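PDB 1O9G: 23S rRNA (guanine(2535)-N(1))-methyltransferase from Streptomyces viridochromogenes, which methylates N1 of guanine-2535 in 23S ribosomal RNA with S-adenosyl-L-methionine as methyl donor, and so confers resistance to the orthosomycin antibiotic avilamycin. Local coordinates for residues T213-K218 with I232-A237; R75-V80 with G143-A148; A107-R112 with E126-A131; L196-A201 with A243-A248. The protein carries 3 engineered substitutions. All blocks are in the same frame, centred on the assembly; numbering follows the deposited sequence.

Interaction 1 of 4, residues T213-K218 with I232-A237; sequences TDRSRK and IGTRSA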
loop_
_atom_site.group_PDB
_atom_site.type_symbol
_atom_site.label_atom_id
_atom_site.label_comp_id
_atom_site.label_asym_id
_atom_site.label_seq_id
_atom_site.Cartn_x
_atom_site.Cartn_y
_atom_site.Cartn_z
ATOM N N THR A 213 -6.452 -2.959 -6.816
ATOM C CA THR A 213 -7.255 -1.838 -7.270
ATOM C C THR A 213 -6.699 -1.288 -8.588
ATOM O O THR A 213 -5.511 -1.423 -8.894
ATOM C CB THR A 213 -7.371 -0.783 -6.141
ATOM O OG1 THR A 213 -8.155 0.322 -6.576
ATOM C CG2 THR A 213 -6.023 -0.213 -5.735
ATOM N N ASP A 214 -7.587 -0.710 -9.388
ATOM C CA ASP A 214 -7.288 -0.257 -10.758
ATOM C C ASP A 214 -8.259 0.860 -11.104
ATOM O O ASP A 214 -9.281 1.029 -10.447
ATOM C CB ASP A 214 -7.506 -1.429 -11.725
ATOM C CG ASP A 214 -6.667 -1.361 -13.000
ATOM O OD1 ASP A 214 -6.180 -0.278 -13.410
ATOM O OD2 ASP A 214 -6.468 -2.386 -13.685
ATOM N N ARG A 215 -7.937 1.605 -12.152
ATOM C CA ARG A 215 -8.875 2.519 -12.774
ATOM C C ARG A 215 -9.734 1.699 -13.722
ATOM O O ARG A 215 -9.423 1.547 -14.908
ATOM C CB ARG A 215 -8.124 3.608 -13.533
ATOM C CG ARG A 215 -8.999 4.736 -14.040
ATOM C CD ARG A 215 -9.205 5.844 -13.018
ATOM N NE ARG A 215 -7.949 6.473 -12.595
ATOM C CZ ARG A 215 -7.749 7.070 -11.417
ATOM N NH1 ARG A 215 -8.722 7.132 -10.508
ATOM N NH2 ARG A 215 -6.567 7.619 -11.146
ATOM N N SER A 216 -10.802 1.135 -13.182
ATOM C CA SER A 216 -11.748 0.390 -13.996
ATOM C C SER A 216 -13.082 0.238 -13.295
ATOM O O SER A 216 -13.249 0.647 -12.156
ATOM C CB SER A 216 -11.196 -0.977 -14.352
ATOM O OG SER A 216 -11.337 -1.836 -13.259
ATOM N N ARG A 217 -14.046 -0.326 -14.009
ATOM C CA ARG A 217 -15.376 -0.533 -13.453
ATOM C C ARG A 217 -15.425 -1.859 -12.698
ATOM O O ARG A 217 -16.186 -1.998 -11.741
ATOM C CB ARG A 217 -16.441 -0.491 -14.561
ATOM C CG ARG A 217 -16.349 0.702 -15.534
ATOM C CD ARG A 217 -15.856 2.032 -14.944
ATOM N NE ARG A 217 -16.909 2.754 -14.221
ATOM C CZ ARG A 217 -16.754 3.383 -13.051
ATOM N NH1 ARG A 217 -15.583 3.393 -12.417
ATOM N NH2 ARG A 217 -17.788 4.011 -12.503
ATOM N N LYS A 218 -14.606 -2.814 -13.128
ATOM C CA LYS A 218 -14.633 -4.180 -12.617
ATOM C C LYS A 218 -13.341 -4.905 -13.023
ATOM O O LYS A 218 -13.050 -5.045 -14.209
ATOM C CB LYS A 218 -15.855 -4.927 -13.162
ATOM C CG LYS A 218 -16.127 -6.254 -12.465
ATOM C CD LYS A 218 -17.534 -6.782 -12.718
ATOM C CE LYS A 218 -18.614 -5.991 -11.949
ATOM N NZ LYS A 218 -18.288 -5.772 -10.501
ATOM N N ILE A 232 -15.533 2.992 -6.185
ATOM C CA ILE A 232 -15.601 4.334 -5.625
ATOM C C ILE A 232 -14.960 5.274 -6.622
ATOM O O ILE A 232 -13.808 5.096 -6.988
ATOM C CB ILE A 232 -14.847 4.404 -4.274
ATOM C CG1 ILE A 232 -15.440 3.407 -3.260
ATOM C CG2 ILE A 232 -14.846 5.826 -3.721
ATOM C CD1 ILE A 232 -16.765 3.802 -2.693
ATOM N N GLY A 233 -15.715 6.273 -7.063
ATOM C CA GLY A 233 -15.249 7.191 -8.086
ATOM C C GLY A 233 -14.902 6.444 -9.369
ATOM O O GLY A 233 -15.678 5.552 -9.836
ATOM N N THR A 234 -13.711 6.762 -9.905
ATOM C CA THR A 234 -13.208 6.119 -11.120
ATOM C C THR A 234 -12.418 4.818 -10.839
ATOM O O THR A 234 -11.867 4.217 -11.762
ATOM C CB THR A 234 -12.320 7.115 -11.909
ATOM O OG1 THR A 234 -12.804 8.456 -11.740
ATOM C CG2 THR A 234 -12.433 6.892 -13.411
ATOM N N ARG A 235 -12.372 4.385 -9.580
ATOM C CA ARG A 235 -11.567 3.230 -9.187
ATOM C C ARG A 235 -12.435 2.043 -8.735
ATOM O O ARG A 235 -13.503 2.227 -8.192
ATOM C CB ARG A 235 -10.639 3.612 -8.040
ATOM C CG ARG A 235 -9.334 4.318 -8.451
ATOM C CD ARG A 235 -8.339 4.406 -7.296
ATOM N NE ARG A 235 -7.127 5.185 -7.591
ATOM C CZ ARG A 235 -7.077 6.504 -7.587
ATOM N NH1 ARG A 235 -5.936 7.138 -7.850
ATOM N NH2 ARG A 235 -8.173 7.215 -7.329
ATOM N N SER A 236 -11.980 0.822 -9.005
ATOM C CA SER A 236 -12.566 -0.356 -8.405
ATOM C C SER A 236 -11.486 -1.161 -7.683
ATOM O O SER A 236 -10.299 -0.962 -7.889
ATOM C CB SER A 236 -13.279 -1.225 -9.438
ATOM O OG SER A 236 -12.365 -1.770 -10.361
ATOM N N ALA A 237 -11.924 -2.046 -6.812
ATOM C CA ALA A 237 -11.051 -2.992 -6.150
ATOM C C ALA A 237 -11.715 -4.349 -6.118
ATOM O O ALA A 237 -12.933 -4.450 -6.192
ATOM C CB ALA A 237 -10.724 -2.519 -4.760
HETATM O O HOH W 1 -15.704 1.744 -10.334
HETATM O O HOH W 2 -13.263 3.967 -14.451
#
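Thr213 turns OG1 anti to its own backbone N (chi1 180°), which carries the hydroxyl to Ser236 O, while both Ser216 and Ser236 tuck OG between backbone N and carbonyl carbon and so bring their hydroxyls together. The setting is the end of the antiparallel part of a Rossmann-type methyltransferase sheet, where the type II' turn Ile232-Arg235 leads from strand 228-232 into 235-241, which lies beside strand 209-214. Asp214 and Ser236 form the hydrogen-bonded pair: Asp214 N reaches Ser236 O at 3.1 Å and Ser236 N returns the bond to Asp214 O. Ser236 O is thus gripped twice, since Thr213 OG1 also donates to it at 2.8 Å, from above the carbonyl plane. The Asp214 carboxylate is held from outside the pair, OD2 accepting from Val188 N.

Beyond the strand, Arg215 bends back so that its CD lies 3.4 Å from Thr234 CG2. Its NH1 sits 3.2 Å above one face of the Arg235 guanidinium, displaced toward the rim, the two planes 63° apart; these like charges would be expected to oppose each other. A water bridges Ser216 O and Arg235 O, and Ser216 OG and Ser236 OG are hydrogen-bonded at 3.1 Å.

Interaction 2 of 4, residues R75-V80 with G143-A148; sequences RSLRQV and GALPCA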
loop_
_atom_site.group_PDB
_atom_site.type_symbol
_atom_site.label_atom_id
_atom_site.label_comp_id
_atom_site.label_asym_id
_atom_site.label_seq_id
_atom_site.Cartn_x
_atom_site.Cartn_y
_atom_site.Cartn_z
ATOM N N ARG A 75 -1.359 0.384 14.569
ATOM C CA ARG A 75 -1.780 -0.478 15.665
ATOM C C ARG A 75 -2.170 -1.900 15.196
ATOM O O ARG A 75 -2.161 -2.844 15.994
ATOM C CB ARG A 75 -2.950 0.152 16.424
ATOM C CG ARG A 75 -4.217 0.257 15.584
ATOM C CD ARG A 75 -5.479 0.410 16.364
ATOM N NE ARG A 75 -5.310 1.365 17.452
ATOM C CZ ARG A 75 -5.197 2.683 17.297
ATOM N NH1 ARG A 75 -5.237 3.245 16.085
ATOM N NH2 ARG A 75 -5.042 3.449 18.368
ATOM N N SER A 76 -2.595 -2.021 13.945
ATOM C CA SER A 76 -3.029 -3.300 13.386
ATOM C C SER A 76 -1.919 -4.064 12.671
ATOM O O SER A 76 -2.176 -5.154 12.146
ATOM C CB SER A 76 -4.168 -3.081 12.395
ATOM O OG SER A 76 -5.261 -2.424 13.001
ATOM N N LEU A 77 -0.709 -3.535 12.651
ATOM C CA LEU A 77 0.354 -4.062 11.806
ATOM C C LEU A 77 1.554 -4.568 12.589
ATOM O O LEU A 77 1.988 -3.920 13.547
ATOM C CB LEU A 77 0.812 -3.004 10.821
ATOM C CG LEU A 77 -0.167 -2.593 9.730
ATOM C CD1 LEU A 77 0.302 -1.303 9.056
ATOM C CD2 LEU A 77 -0.357 -3.690 8.745
ATOM N N ARG A 78 2.061 -5.728 12.176
ATOM C CA ARG A 78 3.302 -6.326 12.663
ATOM C C ARG A 78 4.486 -5.750 11.874
ATOM O O ARG A 78 5.540 -5.497 12.428
ATOM C CB ARG A 78 3.255 -7.862 12.454
ATOM C CG ARG A 78 4.548 -8.580 12.802
ATOM C CD ARG A 78 4.499 -10.076 12.650
ATOM N NE ARG A 78 3.663 -10.689 13.675
ATOM C CZ ARG A 78 4.026 -10.876 14.951
ATOM N NH1 ARG A 78 5.228 -10.485 15.394
ATOM N NH2 ARG A 78 3.178 -11.455 15.797
ATOM N N GLN A 79 4.336 -5.652 10.559
ATOM C CA GLN A 79 5.424 -5.285 9.652
ATOM C C GLN A 79 4.830 -5.045 8.278
ATOM O O GLN A 79 3.747 -5.571 7.972
ATOM C CB GLN A 79 6.481 -6.376 9.542
ATOM C CG GLN A 79 5.975 -7.589 8.879
ATOM C CD GLN A 79 6.978 -8.705 8.776
ATOM O OE1 GLN A 79 7.970 -8.585 8.043
ATOM N NE2 GLN A 79 6.713 -9.815 9.484
ATOM N N VAL A 80 5.541 -4.297 7.463
ATOM C CA VAL A 80 5.193 -4.123 6.071
ATOM C C VAL A 80 6.376 -4.519 5.189
ATOM O O VAL A 80 7.541 -4.416 5.566
ATOM C CB VAL A 80 4.716 -2.673 5.761
ATOM C CG1 VAL A 80 3.496 -2.331 6.570
ATOM C CG2 VAL A 80 5.775 -1.654 6.032
ATOM N N GLY A 143 5.387 2.399 18.085
ATOM C CA GLY A 143 6.756 2.737 17.739
ATOM C C GLY A 143 7.074 2.373 16.287
ATOM O O GLY A 143 6.170 2.147 15.477
ATOM N N ALA A 144 8.358 2.285 15.971
ATOM C CA ALA A 144 8.781 2.022 14.612
ATOM C C ALA A 144 8.090 0.762 14.080
ATOM O O ALA A 144 7.980 -0.237 14.781
ATOM C CB ALA A 144 10.274 1.859 14.512
ATOM N N LEU A 145 7.671 0.831 12.828
ATOM C CA LEU A 145 7.040 -0.264 12.158
ATOM C C LEU A 145 8.077 -0.988 11.298
ATOM O O LEU A 145 8.584 -0.407 10.324
ATOM C CB LEU A 145 5.905 0.236 11.277
ATOM C CG LEU A 145 5.160 -0.841 10.497
ATOM C CD1 LEU A 145 4.564 -1.915 11.360
ATOM C CD2 LEU A 145 4.066 -0.188 9.635
ATOM N N PRO A 146 8.420 -2.241 11.632
ATOM C CA PRO A 146 9.387 -2.984 10.830
ATOM C C PRO A 146 8.955 -3.019 9.358
ATOM O O PRO A 146 7.787 -3.196 9.053
ATOM C CB PRO A 146 9.385 -4.366 11.462
ATOM C CG PRO A 146 9.024 -4.136 12.873
ATOM C CD PRO A 146 7.994 -3.028 12.804
ATOM N N CYS A 147 9.916 -2.761 8.483
ATOM C CA CYS A 147 9.661 -2.676 7.055
ATOM C C CYS A 147 10.878 -3.177 6.285
ATOM O O CYS A 147 12.007 -3.107 6.748
ATOM C CB CYS A 147 9.280 -1.252 6.634
ATOM S SG CYS A 147 10.569 -0.026 6.888
ATOM N N ALA A 148 10.617 -3.686 5.104
ATOM C CA ALA A 148 11.659 -4.180 4.217
ATOM C C ALA A 148 11.218 -3.763 2.803
ATOM O O ALA A 148 10.032 -3.667 2.481
ATOM C CB ALA A 148 11.739 -5.635 4.325
#
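Two backbone hydrogen bonds tie Val80 to residues 146-148. Val80 N donates to Pro146 O at 3.0 Å with an N-H...O angle of 162°, and Val80 O accepts from Ala148 N at 3.2 Å, a more bent bond at 141°. Both bonds flank Cys147, which is the residue paired with Val80, and two CA-H...O contacts reinforce them: Gln79 CA approaches Pro146 O, and Cys147 CA lies 3.1 Å from Val80 O.

This is where strands 77-84 and 147-151 begin to run side by side as parallel neighbours at one margin of the Rossmann-like sheet, 147-151 being the outermost strand there. The chain between them is largely helical. Val80 and Cys147 form the parallel bridge between the two segments, and Ala148 continues the ladder to Ala82.

Apolar contacts fill in the start of the pair. Leu145 holds CG anti to its backbone N (chi1 179°), and its two methyls divide the work: CD1 rests 3.9 Å from Leu77 CB and also lies near Gln79 N, while CD2 meets Val80 CG1 at 3.8 Å, the Leu145 and Val80 side chains crossing at about a right angle. On the sheet face shared by Val80 and Cys147, Val80 CG2 packs against Cys147 CB at 3.6 Å. The Pro146 ring lies beside residues 75-80, its CD 3.5 Å from Arg78 O. Gln79 touches Pro146 through CB, whereas its amide leads off to Ser167, whose OG bonds to OE1; Leu77 also touches Val53 and Leu55 of strand 53-57.

Interaction 3 of 4, residues A107-R112 with E126-A131; sequences ARELER and EAAQAA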
loop_
_atom_site.group_PDB
_atom_site.type_symbol
_atom_site.label_atom_id
_atom_site.label_comp_id
_atom_site.label_asym_id
_atom_site.label_seq_id
_atom_site.Cartn_x
_atom_site.Cartn_y
_atom_site.Cartn_z
ATOM N N ALA A 107 13.770 13.271 11.005
ATOM C CA ALA A 107 14.617 13.754 9.920
ATOM C C ALA A 107 13.803 14.572 8.912
ATOM O O ALA A 107 14.231 15.629 8.480
ATOM C CB ALA A 107 15.330 12.619 9.229
ATOM N N ARG A 108 12.615 14.112 8.562
ATOM C CA ARG A 108 11.755 14.839 7.649
ATOM C C ARG A 108 11.282 16.152 8.236
ATOM O O ARG A 108 11.225 17.170 7.522
ATOM C CB ARG A 108 10.589 13.933 7.216
ATOM C CG ARG A 108 9.631 14.519 6.199
ATOM C CD ARG A 108 10.239 14.976 4.924
ATOM N NE ARG A 108 9.242 15.043 3.862
ATOM C CZ ARG A 108 9.420 15.599 2.679
ATOM N NH1 ARG A 108 10.549 16.197 2.362
ATOM N NH2 ARG A 108 8.437 15.549 1.805
ATOM N N GLU A 109 10.917 16.132 9.503
ATOM C CA GLU A 109 10.486 17.350 10.200
ATOM C C GLU A 109 11.624 18.371 10.164
ATOM O O GLU A 109 11.385 19.555 9.912
ATOM C CB GLU A 109 10.101 17.078 11.664
ATOM C CG GLU A 109 9.612 18.300 12.414
ATOM C CD GLU A 109 9.301 18.043 13.879
ATOM O OE1 GLU A 109 9.277 16.870 14.284
ATOM O OE2 GLU A 109 9.098 19.037 14.606
ATOM N N LEU A 110 12.845 17.923 10.414
ATOM C CA LEU A 110 14.003 18.812 10.453
ATOM C C LEU A 110 14.221 19.396 9.071
ATOM O O LEU A 110 14.506 20.583 8.946
ATOM C CB LEU A 110 15.256 18.100 10.949
ATOM C CG LEU A 110 16.564 18.860 11.004
ATOM C CD1 LEU A 110 16.439 20.114 11.861
ATOM C CD2 LEU A 110 17.621 17.913 11.552
ATOM N N GLU A 111 14.122 18.581 8.031
ATOM C CA GLU A 111 14.271 19.054 6.660
ATOM C C GLU A 111 13.286 20.181 6.358
ATOM O O GLU A 111 13.653 21.202 5.780
ATOM C CB GLU A 111 14.076 17.923 5.643
ATOM C CG GLU A 111 14.133 18.376 4.194
ATOM C CD GLU A 111 14.001 17.245 3.177
ATOM O OE1 GLU A 111 13.155 16.338 3.363
ATOM O OE2 GLU A 111 14.751 17.259 2.185
ATOM N N ARG A 112 12.027 19.974 6.737
ATOM C CA ARG A 112 10.969 20.957 6.528
ATOM C C ARG A 112 11.240 22.242 7.319
ATOM O O ARG A 112 11.019 23.344 6.812
ATOM C CB ARG A 112 9.603 20.392 6.898
ATOM C CG ARG A 112 9.078 19.361 5.924
ATOM C CD ARG A 112 9.061 19.852 4.508
ATOM N NE ARG A 112 8.178 19.123 3.615
ATOM C CZ ARG A 112 8.211 19.244 2.295
ATOM N NH1 ARG A 112 9.137 19.982 1.708
ATOM N NH2 ARG A 112 7.330 18.605 1.547
ATOM N N GLU A 126 3.723 24.108 8.051
ATOM C CA GLU A 126 2.541 23.240 8.045
ATOM C C GLU A 126 3.023 21.780 7.928
ATOM O O GLU A 126 2.544 20.905 8.656
ATOM C CB GLU A 126 1.572 23.597 6.906
ATOM C CG GLU A 126 0.774 24.897 7.100
ATOM C CD GLU A 126 -0.156 25.240 5.922
ATOM O OE1 GLU A 126 0.332 25.543 4.807
ATOM O OE2 GLU A 126 -1.379 25.219 6.097
ATOM N N ALA A 127 4.018 21.531 7.085
ATOM C CA ALA A 127 4.527 20.188 6.894
ATOM C C ALA A 127 5.345 19.717 8.099
ATOM O O ALA A 127 5.282 18.554 8.475
ATOM C CB ALA A 127 5.356 20.097 5.631
ATOM N N ALA A 128 6.155 20.592 8.687
ATOM C CA ALA A 128 6.950 20.214 9.855
ATOM C C ALA A 128 6.037 19.788 10.992
ATOM O O ALA A 128 6.303 18.773 11.606
ATOM C CB ALA A 128 7.868 21.344 10.283
ATOM N N GLN A 129 4.965 20.534 11.258
ATOM C CA GLN A 129 4.013 20.181 12.312
ATOM C C GLN A 129 3.275 18.874 12.001
ATOM O O GLN A 129 2.995 18.102 12.910
ATOM C CB GLN A 129 3.033 21.340 12.605
ATOM C CG GLN A 129 1.974 21.737 11.519
ATOM C CD GLN A 129 1.153 22.980 11.879
ATOM O OE1 GLN A 129 1.467 24.085 11.429
ATOM N NE2 GLN A 129 0.104 22.807 12.689
ATOM N N ALA A 130 2.962 18.628 10.735
ATOM C CA ALA A 130 2.338 17.366 10.339
ATOM C C ALA A 130 3.288 16.196 10.658
ATOM O O ALA A 130 2.867 15.143 11.135
ATOM C CB ALA A 130 1.954 17.380 8.861
ATOM N N ALA A 131 4.578 16.379 10.407
ATOM C CA ALA A 131 5.564 15.312 10.670
ATOM C C ALA A 131 5.669 15.051 12.164
ATOM O O ALA A 131 5.792 13.901 12.567
ATOM C CB ALA A 131 6.924 15.676 10.103
HETATM O O HOH W 3 8.786 14.336 13.579
#
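A helical hairpin brings Glu109 and Arg112 of helix 102-119 against three alanines of helix 122-140. The two segments run nearly antiparallel, at 164°, with their axes 8.2 Å apart at closest approach, and Glu109 and Ala128 bring their CA atoms to 4.6 Å. Such closeness is consistent with the small methyl side chains of Ala127, Ala128 and Ala131.

Glu109 swings CG anti to its backbone N (chi1 -178°), and its extended chain passes across Ala128 O. Its CB meets Ala131 CB at 3.8 Å, and its CG comes to 3.4 Å from Ala128 O. One turn further on, Arg112 sets CB against Ala128 CB at 3.9 Å, then bends at chi2 so that CG, CD and NE pass over the methyl of Ala127, NE being 3.6 Å from Ala127 CB.

In the chain the two helices come between strands 77-84 and 147-151, which are neighbours in the Rossmann-like methyltransferase sheet, and the contact lies well out from the chain's centre. No direct hydrogen bond joins the segments; a water donates to Glu109 OE1 and, weakly, to Ala131 O. The charged ends have other partners. Glu109 forms salt bridges to Arg113 and Arg135, while Arg112 donates to Gln115 OE1 and Val20 O. Arg112 NE also lies over the centre of the Arg108 guanidinium, whose NH1 is salt-bridged to Glu111 OE1 at 2.8 Å.

Interaction 4 of 4, residues L196-A201 with A243-A248; sequences LLRSLA and ADVLEA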
loop_
_atom_site.group_PDB
_atom_site.type_symbol
_atom_site.label_atom_id
_atom_site.label_comp_id
_atom_site.label_asym_id
_atom_site.label_seq_id
_atom_site.Cartn_x
_atom_site.Cartn_y
_atom_site.Cartn_z
ATOM N N LEU A 196 -0.719 -12.508 -12.056
ATOM C CA LEU A 196 -0.292 -11.834 -10.845
ATOM C C LEU A 196 -0.856 -12.566 -9.638
ATOM O O LEU A 196 -0.128 -12.874 -8.692
ATOM C CB LEU A 196 -0.731 -10.373 -10.865
ATOM C CG LEU A 196 -0.579 -9.564 -9.573
ATOM C CD1 LEU A 196 0.797 -9.698 -9.055
ATOM C CD2 LEU A 196 -0.916 -8.117 -9.858
ATOM N N LEU A 197 -2.146 -12.850 -9.654
ATOM C CA LEU A 197 -2.754 -13.546 -8.526
ATOM C C LEU A 197 -2.175 -14.932 -8.289
ATOM O O LEU A 197 -1.912 -15.301 -7.153
ATOM C CB LEU A 197 -4.257 -13.640 -8.672
ATOM C CG LEU A 197 -5.044 -12.343 -8.692
ATOM C CD1 LEU A 197 -6.493 -12.689 -8.987
ATOM C CD2 LEU A 197 -4.918 -11.543 -7.433
ATOM N N ARG A 198 -1.930 -15.692 -9.354
ATOM C CA ARG A 198 -1.362 -17.023 -9.196
ATOM C C ARG A 198 0.050 -16.966 -8.643
ATOM O O ARG A 198 0.417 -17.772 -7.808
ATOM C CB ARG A 198 -1.360 -17.785 -10.513
ATOM C CG ARG A 198 -2.737 -18.251 -10.967
ATOM C CD ARG A 198 -2.679 -19.274 -12.070
ATOM N NE ARG A 198 -1.643 -18.889 -13.020
ATOM C CZ ARG A 198 -1.830 -18.165 -14.122
ATOM N NH1 ARG A 198 -3.050 -17.762 -14.496
ATOM N NH2 ARG A 198 -0.775 -17.867 -14.879
ATOM N N SER A 199 0.840 -16.011 -9.106
ATOM C CA SER A 199 2.190 -15.864 -8.597
ATOM C C SER A 199 2.180 -15.576 -7.098
ATOM O O SER A 199 2.862 -16.227 -6.321
ATOM C CB SER A 199 2.915 -14.754 -9.358
ATOM O OG SER A 199 4.265 -14.699 -8.989
ATOM N N LEU A 200 1.389 -14.596 -6.699
ATOM C CA LEU A 200 1.285 -14.225 -5.298
ATOM C C LEU A 200 0.805 -15.398 -4.453
ATOM O O LEU A 200 1.348 -15.643 -3.391
ATOM C CB LEU A 200 0.348 -13.030 -5.125
ATOM C CG LEU A 200 0.885 -11.694 -5.641
ATOM C CD1 LEU A 200 -0.186 -10.614 -5.596
ATOM C CD2 LEU A 200 2.114 -11.295 -4.861
ATOM N N ALA A 201 -0.236 -16.093 -4.897
ATOM C CA ALA A 201 -0.840 -17.134 -4.076
ATOM C C ALA A 201 0.146 -18.277 -3.836
ATOM O O ALA A 201 0.068 -18.951 -2.816
ATOM C CB ALA A 201 -2.133 -17.638 -4.709
ATOM N N ALA A 243 -5.914 -19.203 -0.962
ATOM C CA ALA A 243 -6.331 -20.611 -1.144
ATOM C C ALA A 243 -7.247 -20.761 -2.336
ATOM O O ALA A 243 -7.175 -21.768 -3.053
ATOM C CB ALA A 243 -7.007 -21.136 0.094
ATOM N N ASP A 244 -8.137 -19.798 -2.544
ATOM C CA ASP A 244 -9.067 -19.847 -3.672
ATOM C C ASP A 244 -8.362 -19.677 -4.997
ATOM O O ASP A 244 -8.734 -20.316 -5.985
ATOM C CB ASP A 244 -10.172 -18.787 -3.547
ATOM C CG ASP A 244 -11.105 -19.022 -2.369
ATOM O OD1 ASP A 244 -11.229 -20.168 -1.877
ATOM O OD2 ASP A 244 -11.812 -18.117 -1.899
ATOM N N VAL A 245 -7.342 -18.833 -5.047
ATOM C CA VAL A 245 -6.583 -18.665 -6.271
ATOM C C VAL A 245 -5.944 -20.010 -6.657
ATOM O O VAL A 245 -5.997 -20.428 -7.809
ATOM C CB VAL A 245 -5.505 -17.607 -6.142
ATOM C CG1 VAL A 245 -4.631 -17.580 -7.368
ATOM C CG2 VAL A 245 -6.122 -16.227 -5.900
ATOM N N LEU A 246 -5.359 -20.707 -5.691
ATOM C CA LEU A 246 -4.715 -21.998 -5.967
ATOM C C LEU A 246 -5.704 -23.035 -6.457
ATOM O O LEU A 246 -5.377 -23.848 -7.311
ATOM C CB LEU A 246 -3.984 -22.535 -4.738
ATOM C CG LEU A 246 -2.727 -21.741 -4.370
ATOM C CD1 LEU A 246 -1.995 -22.443 -3.237
ATOM C CD2 LEU A 246 -1.815 -21.576 -5.580
ATOM N N GLU A 247 -6.922 -22.993 -5.931
ATOM C CA GLU A 247 -7.925 -23.982 -6.287
ATOM C C GLU A 247 -8.401 -23.808 -7.722
ATOM O O GLU A 247 -8.904 -24.740 -8.300
ATOM C CB GLU A 247 -9.103 -23.953 -5.309
ATOM C CG GLU A 247 -8.833 -24.642 -3.975
ATOM C CD GLU A 247 -8.481 -26.122 -4.086
ATOM O OE1 GLU A 247 -8.951 -26.810 -5.024
ATOM O OE2 GLU A 247 -7.726 -26.615 -3.213
ATOM N N ALA A 248 -8.244 -22.615 -8.290
ATOM C CA ALA A 248 -8.674 -22.354 -9.670
ATOM C C ALA A 248 -7.809 -23.033 -10.741
ATOM O O ALA A 248 -8.238 -23.191 -11.885
ATOM C CB ALA A 248 -8.749 -20.868 -9.918
#
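The first bond of the Val245 side chain is directed toward helix 190-203, and CG1, anti to the backbone N (chi1 173°), is the branch that enters. This is a helix-helix contact on one face of the Rossmann-like sheet: helix 190-203, which precedes strand 209-214, is met by the short C-terminal helix 242-247, which follows strand 235-241. The segment axes are inclined at 115° and come within 8.8 Å, so the contact is confined to a few residues around Val245.

CG1 settles among Leu197, Arg198 and Ala201, one helical turn of the partner. Ala201 turns its methyl toward the valine, and Ala201 CB lies 3.6 Å from Val245 CG1. Leu197 meets the same methyl mainly with its backbone, its O lying 3.6 Å from Val245 CG1. Arg198 crosses Val245 at about a right angle and touches with the aliphatic CG, at 4.1 Å from Val245 CG1.

No hydrogen bond crosses between the segments; the contact is made by van der Waals packing. Underneath, Leu197 and Val245 both touch Val240 of strand 235-241, and Leu197 also reaches Ile210, which seats the pair of helices on the sheet. Leu246 adds a second contact to Ala201, its CD2 4.0 Å from Ala201 CB.

Interactions 1 and 2 lie in the same seven-stranded sheet on opposite sides of the chain's centre, their own centres 28 Å apart: 1 joins the antiparallel strand 235-241 to the parallel core, and 2 adds strand 147-151 at the far margin. Interaction 3 is nested in the chain excursion closed by interaction 2, with helix 122-140 leading into strand 147-151; nearest atoms of the two are about 12 Å apart. Interaction 4 likewise encloses interaction 1, since helix 190-203 precedes strand 209-214 and helix 242-247 follows strand 235-241; nearest atoms of interactions 1 and 4 are about 8 Å apart. Interactions 3 and 4 are farthest apart, 42 Å between centres.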